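Local coordinates for protein choline dehydrogenase and related flavoproteins (Aspergillus oryzae, PDB 3Q9T) that is a formate oxidase of the glucose-methanol-choline oxidoreductase family that carries 8-formyl-FAD at its catalytic site, at residues Met193-Gln207 / Arg344-Phe358. Residues are numbered along the deposited sequence; the frame is centred on the assembly and turned at random.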
# COMPACT_ATOMS: atom_id res chain seq x y z
N MET A 193 23.04 -27.42 3.69
CA MET A 193 21.69 -27.32 4.24
C MET A 193 20.57 -27.89 3.37
O MET A 193 19.40 -27.59 3.60
CB MET A 193 21.40 -25.87 4.65
CG MET A 193 21.75 -24.82 3.58
SD MET A 193 21.78 -23.14 4.27
CE MET A 193 20.17 -23.08 5.05
N ASP A 194 20.90 -28.75 2.42
CA ASP A 194 19.87 -29.32 1.54
C ASP A 194 18.93 -30.32 2.23
O ASP A 194 19.33 -31.42 2.59
CB ASP A 194 20.51 -29.97 0.31
CG ASP A 194 19.49 -30.37 -0.74
OD1 ASP A 194 18.45 -29.71 -0.87
OD2 ASP A 194 19.74 -31.37 -1.45
N GLY A 195 17.66 -29.94 2.41
CA GLY A 195 16.68 -30.87 2.94
C GLY A 195 15.73 -30.35 4.01
O GLY A 195 15.75 -29.17 4.38
N LEU A 196 14.89 -31.26 4.51
CA LEU A 196 13.99 -30.97 5.61
C LEU A 196 14.67 -31.31 6.93
O LEU A 196 15.20 -32.41 7.10
CB LEU A 196 12.72 -31.80 5.47
CG LEU A 196 11.63 -31.50 6.50
CD1 LEU A 196 10.96 -30.15 6.21
CD2 LEU A 196 10.61 -32.63 6.53
N THR A 197 14.66 -30.36 7.87
CA THR A 197 15.40 -30.50 9.12
C THR A 197 14.54 -30.21 10.36
O THR A 197 13.53 -29.51 10.28
CB THR A 197 16.63 -29.56 9.13
OG1 THR A 197 17.52 -29.92 10.20
CG2 THR A 197 16.21 -28.10 9.29
N HIS A 198 14.95 -30.77 11.50
CA HIS A 198 14.37 -30.37 12.77
C HIS A 198 15.14 -29.15 13.28
O HIS A 198 16.31 -29.26 13.70
CB HIS A 198 14.46 -31.51 13.80
CG HIS A 198 13.47 -32.61 13.58
ND1 HIS A 198 13.73 -33.72 12.80
CD2 HIS A 198 12.21 -32.78 14.06
CE1 HIS A 198 12.69 -34.51 12.80
NE2 HIS A 198 11.74 -33.97 13.54
N CYS A 199 14.51 -27.98 13.23
CA CYS A 199 15.20 -26.72 13.51
C CYS A 199 15.53 -26.54 14.97
O CYS A 199 14.84 -27.05 15.86
CB CYS A 199 14.37 -25.51 13.02
SG CYS A 199 12.74 -25.36 13.76
N CYS A 200 16.61 -25.80 15.22
CA CYS A 200 16.91 -25.35 16.57
C CYS A 200 16.35 -23.96 16.81
O CYS A 200 16.00 -23.25 15.88
CB CYS A 200 18.42 -25.35 16.83
SG CYS A 200 19.13 -27.00 16.80
N ASP A 201 16.30 -23.56 18.07
CA ASP A 201 15.59 -22.36 18.43
C ASP A 201 16.24 -21.66 19.60
O ASP A 201 16.88 -22.29 20.43
CB ASP A 201 14.16 -22.71 18.81
CG ASP A 201 13.32 -23.03 17.61
OD1 ASP A 201 13.07 -24.22 17.35
OD2 ASP A 201 12.92 -22.06 16.91
N THR A 202 16.06 -20.34 19.67
CA THR A 202 16.44 -19.58 20.86
C THR A 202 15.33 -19.71 21.90
O THR A 202 14.78 -18.70 22.40
CB THR A 202 16.77 -18.11 20.55
OG1 THR A 202 15.76 -17.55 19.68
CG2 THR A 202 18.16 -18.00 19.87
N ILE A 203 15.00 -20.96 22.21
CA ILE A 203 14.05 -21.32 23.26
C ILE A 203 14.65 -22.45 24.09
O ILE A 203 15.30 -23.35 23.56
CB ILE A 203 12.71 -21.78 22.66
CG1 ILE A 203 12.09 -20.64 21.82
CG2 ILE A 203 11.77 -22.23 23.77
CD1 ILE A 203 10.90 -21.05 20.97
N TYR A 204 14.47 -22.40 25.41
CA TYR A 204 14.91 -23.48 26.28
C TYR A 204 14.04 -23.52 27.52
O TYR A 204 13.79 -22.48 28.14
CB TYR A 204 16.39 -23.35 26.65
CG TYR A 204 16.93 -24.53 27.44
CD1 TYR A 204 16.82 -25.82 26.96
CD2 TYR A 204 17.58 -24.33 28.66
CE1 TYR A 204 17.31 -26.90 27.67
CE2 TYR A 204 18.08 -25.41 29.38
CZ TYR A 204 17.95 -26.69 28.88
OH TYR A 204 18.45 -27.76 29.58
N ARG A 205 13.59 -24.71 27.87
CA ARG A 205 12.60 -24.87 28.92
C ARG A 205 11.51 -23.84 28.76
O ARG A 205 11.17 -23.14 29.71
CB ARG A 205 13.26 -24.73 30.30
CG ARG A 205 14.12 -25.93 30.69
CD ARG A 205 14.89 -25.61 31.96
NE ARG A 205 14.77 -26.66 32.98
CZ ARG A 205 13.84 -26.67 33.94
NH1 ARG A 205 12.94 -25.70 34.02
NH2 ARG A 205 13.82 -27.67 34.81
N GLY A 206 10.99 -23.73 27.53
CA GLY A 206 9.84 -22.87 27.24
C GLY A 206 10.01 -21.39 27.59
O GLY A 206 9.04 -20.67 27.80
N GLN A 207 11.24 -20.94 27.66
CA GLN A 207 11.51 -19.53 27.86
C GLN A 207 12.28 -19.00 26.67
O GLN A 207 13.15 -19.69 26.14
CB GLN A 207 12.30 -19.30 29.15
CG GLN A 207 11.51 -19.57 30.44
CD GLN A 207 11.23 -18.30 31.23
OE1 GLN A 207 10.14 -18.12 31.77
NE2 GLN A 207 12.22 -17.41 31.29
N ARG A 344 6.20 -23.80 33.46
CA ARG A 344 6.67 -23.47 32.10
C ARG A 344 6.66 -24.65 31.12
O ARG A 344 7.35 -24.60 30.10
CB ARG A 344 8.09 -22.87 32.13
CG ARG A 344 8.27 -21.63 32.97
CD ARG A 344 7.33 -20.53 32.54
NE ARG A 344 7.60 -19.27 33.23
CZ ARG A 344 6.85 -18.76 34.21
NH1 ARG A 344 5.77 -19.40 34.63
NH2 ARG A 344 7.19 -17.60 34.77
N SER A 345 5.90 -25.70 31.42
CA SER A 345 5.79 -26.84 30.48
C SER A 345 4.64 -26.64 29.49
O SER A 345 3.86 -25.69 29.61
CB SER A 345 5.62 -28.16 31.24
OG SER A 345 4.39 -28.20 31.94
N GLY A 346 4.53 -27.55 28.51
CA GLY A 346 3.43 -27.49 27.57
C GLY A 346 3.65 -26.63 26.32
O GLY A 346 4.69 -25.99 26.18
N PRO A 347 2.65 -26.61 25.42
CA PRO A 347 2.77 -25.97 24.10
C PRO A 347 2.80 -24.44 24.18
O PRO A 347 3.28 -23.78 23.25
CB PRO A 347 1.51 -26.45 23.37
CG PRO A 347 0.51 -26.64 24.47
CD PRO A 347 1.30 -27.17 25.64
N VAL A 348 2.29 -23.87 25.27
CA VAL A 348 2.46 -22.44 25.49
C VAL A 348 3.94 -22.03 25.36
O VAL A 348 4.24 -20.91 24.95
CB VAL A 348 1.92 -21.99 26.84
CG1 VAL A 348 2.32 -20.53 27.13
CG2 VAL A 348 0.38 -22.18 26.91
N GLY A 349 4.86 -22.94 25.67
CA GLY A 349 6.27 -22.66 25.55
C GLY A 349 6.83 -22.91 24.16
O GLY A 349 8.03 -22.80 23.94
N SER A 350 5.96 -23.24 23.22
CA SER A 350 6.39 -23.56 21.87
C SER A 350 6.47 -22.34 20.92
O SER A 350 5.64 -21.42 20.99
CB SER A 350 5.46 -24.62 21.26
OG SER A 350 5.87 -24.93 19.94
N GLY A 351 7.46 -22.36 20.04
CA GLY A 351 7.58 -21.37 18.98
C GLY A 351 6.82 -21.77 17.72
O GLY A 351 6.84 -21.03 16.72
N LEU A 352 6.18 -22.94 17.74
CA LEU A 352 5.22 -23.38 16.70
C LEU A 352 5.83 -23.69 15.34
O LEU A 352 5.11 -23.93 14.39
CB LEU A 352 4.09 -22.36 16.53
CG LEU A 352 3.48 -21.83 17.82
CD1 LEU A 352 2.46 -20.71 17.56
CD2 LEU A 352 2.85 -22.97 18.62
N LEU A 353 7.15 -23.72 15.26
CA LEU A 353 7.81 -24.09 14.03
C LEU A 353 8.80 -25.19 14.41
O LEU A 353 9.70 -24.93 15.20
CB LEU A 353 8.58 -22.89 13.48
CG LEU A 353 8.85 -22.75 11.98
CD1 LEU A 353 10.01 -21.79 11.71
CD2 LEU A 353 9.04 -24.09 11.27
N GLU A 354 8.64 -26.39 13.85
CA GLU A 354 9.47 -27.54 14.29
C GLU A 354 10.21 -28.21 13.15
O GLU A 354 11.29 -28.78 13.35
CB GLU A 354 8.63 -28.58 15.03
CG GLU A 354 7.97 -28.02 16.29
CD GLU A 354 6.99 -28.99 16.92
OE1 GLU A 354 6.50 -29.86 16.17
OE2 GLU A 354 6.73 -28.89 18.15
N LEU A 355 9.60 -28.18 11.97
CA LEU A 355 10.21 -28.68 10.75
C LEU A 355 10.38 -27.53 9.77
O LEU A 355 9.45 -26.73 9.54
CB LEU A 355 9.36 -29.79 10.12
CG LEU A 355 9.37 -31.10 10.91
CD1 LEU A 355 8.18 -31.96 10.55
CD2 LEU A 355 10.70 -31.85 10.71
N VAL A 356 11.56 -27.47 9.17
CA VAL A 356 11.91 -26.42 8.25
C VAL A 356 12.62 -27.03 7.04
O VAL A 356 13.51 -27.88 7.20
CB VAL A 356 12.86 -25.38 8.93
CG1 VAL A 356 13.43 -24.41 7.90
CG2 VAL A 356 12.14 -24.64 10.06
N GLY A 357 12.25 -26.57 5.85
CA GLY A 357 12.80 -27.12 4.62
C GLY A 357 13.69 -26.19 3.80
O GLY A 357 13.38 -25.01 3.61
N PHE A 358 14.80 -26.71 3.31
CA PHE A 358 15.71 -25.91 2.49
C PHE A 358 15.95 -26.55 1.12
O PHE A 358 17.01 -27.12 0.87
CB PHE A 358 17.03 -25.67 3.24
CG PHE A 358 16.87 -24.91 4.53
CD1 PHE A 358 16.80 -25.57 5.74
CD2 PHE A 358 16.77 -23.52 4.53
CE1 PHE A 358 16.66 -24.86 6.92
CE2 PHE A 358 16.63 -22.81 5.70
CZ PHE A 358 16.57 -23.48 6.90
O HOH W 1 18.90 -26.86 -0.91
O HOH W 2 12.86 -29.08 15.46
O HOH W 3 11.60 -22.30 14.80
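An antiparallel strand pair joins Gly195-His198 to Leu355-Phe358 in the large mixed sheet of this GMC oxidoreductase. Thr197 and Val356 form a hydrogen-bonded pair, Thr197 N reaching Val356 O at 2.8 Å and Val356 N returning to Thr197 O; Gly195 and Phe358 repeat the pattern at the strand end, where Gly195 adopts backbone angles at which a CB would press on the carbonyl O of Asp194, which calls for glycine. On the Thr197 side, the Phe358 ring packs against Met193, two residues before strand 195-198 begins, and lies beside Thr197. The bent thioether chain of Met193 lays CE over one ring face, 3.7 Å from the centroid, a CH-pi contact with the sulfur more distant above the same face. Thr197 CG2 meets the ring edge at CE1, while its OG1, anti to the backbone N (chi1 -166°), hydrogen-bonds to Ile185 O, so one branched residue serves both an apolar and a polar neighbour. The His198 side carries a second CH-pi contact: Leu355 CD2 sits over the imidazole centre, 3.8 Å from the centroid, and His198 ND1 is hydrogen-bonded to Glu186 OE2.

The sheet continues through strand 392-397 beyond Leu355-Phe358. Past His198 the pairing frays: the bond from Cys199 N to Glu354 O is weak, and a water donates to both Glu354 O and Cys199 O. Small Cys199 still packs its CB against Val356 CG2, 3.8 Å away. Leu353 lies about 6 Å from the modified flavin, side chain to cofactor. Farther along, Ile203 CD1 rests on Gly351, and Gly206 in the type I' turn Tyr204-Gln207 comes within 4.0 Å of Gly349, CA to CA, a closeness that leaves no room for side chains between them. Beside this turn, Arg344 NE donates to Gln207 OE1 at 3.1 Å, the amide nearly coplanar with the guanidinium (15°).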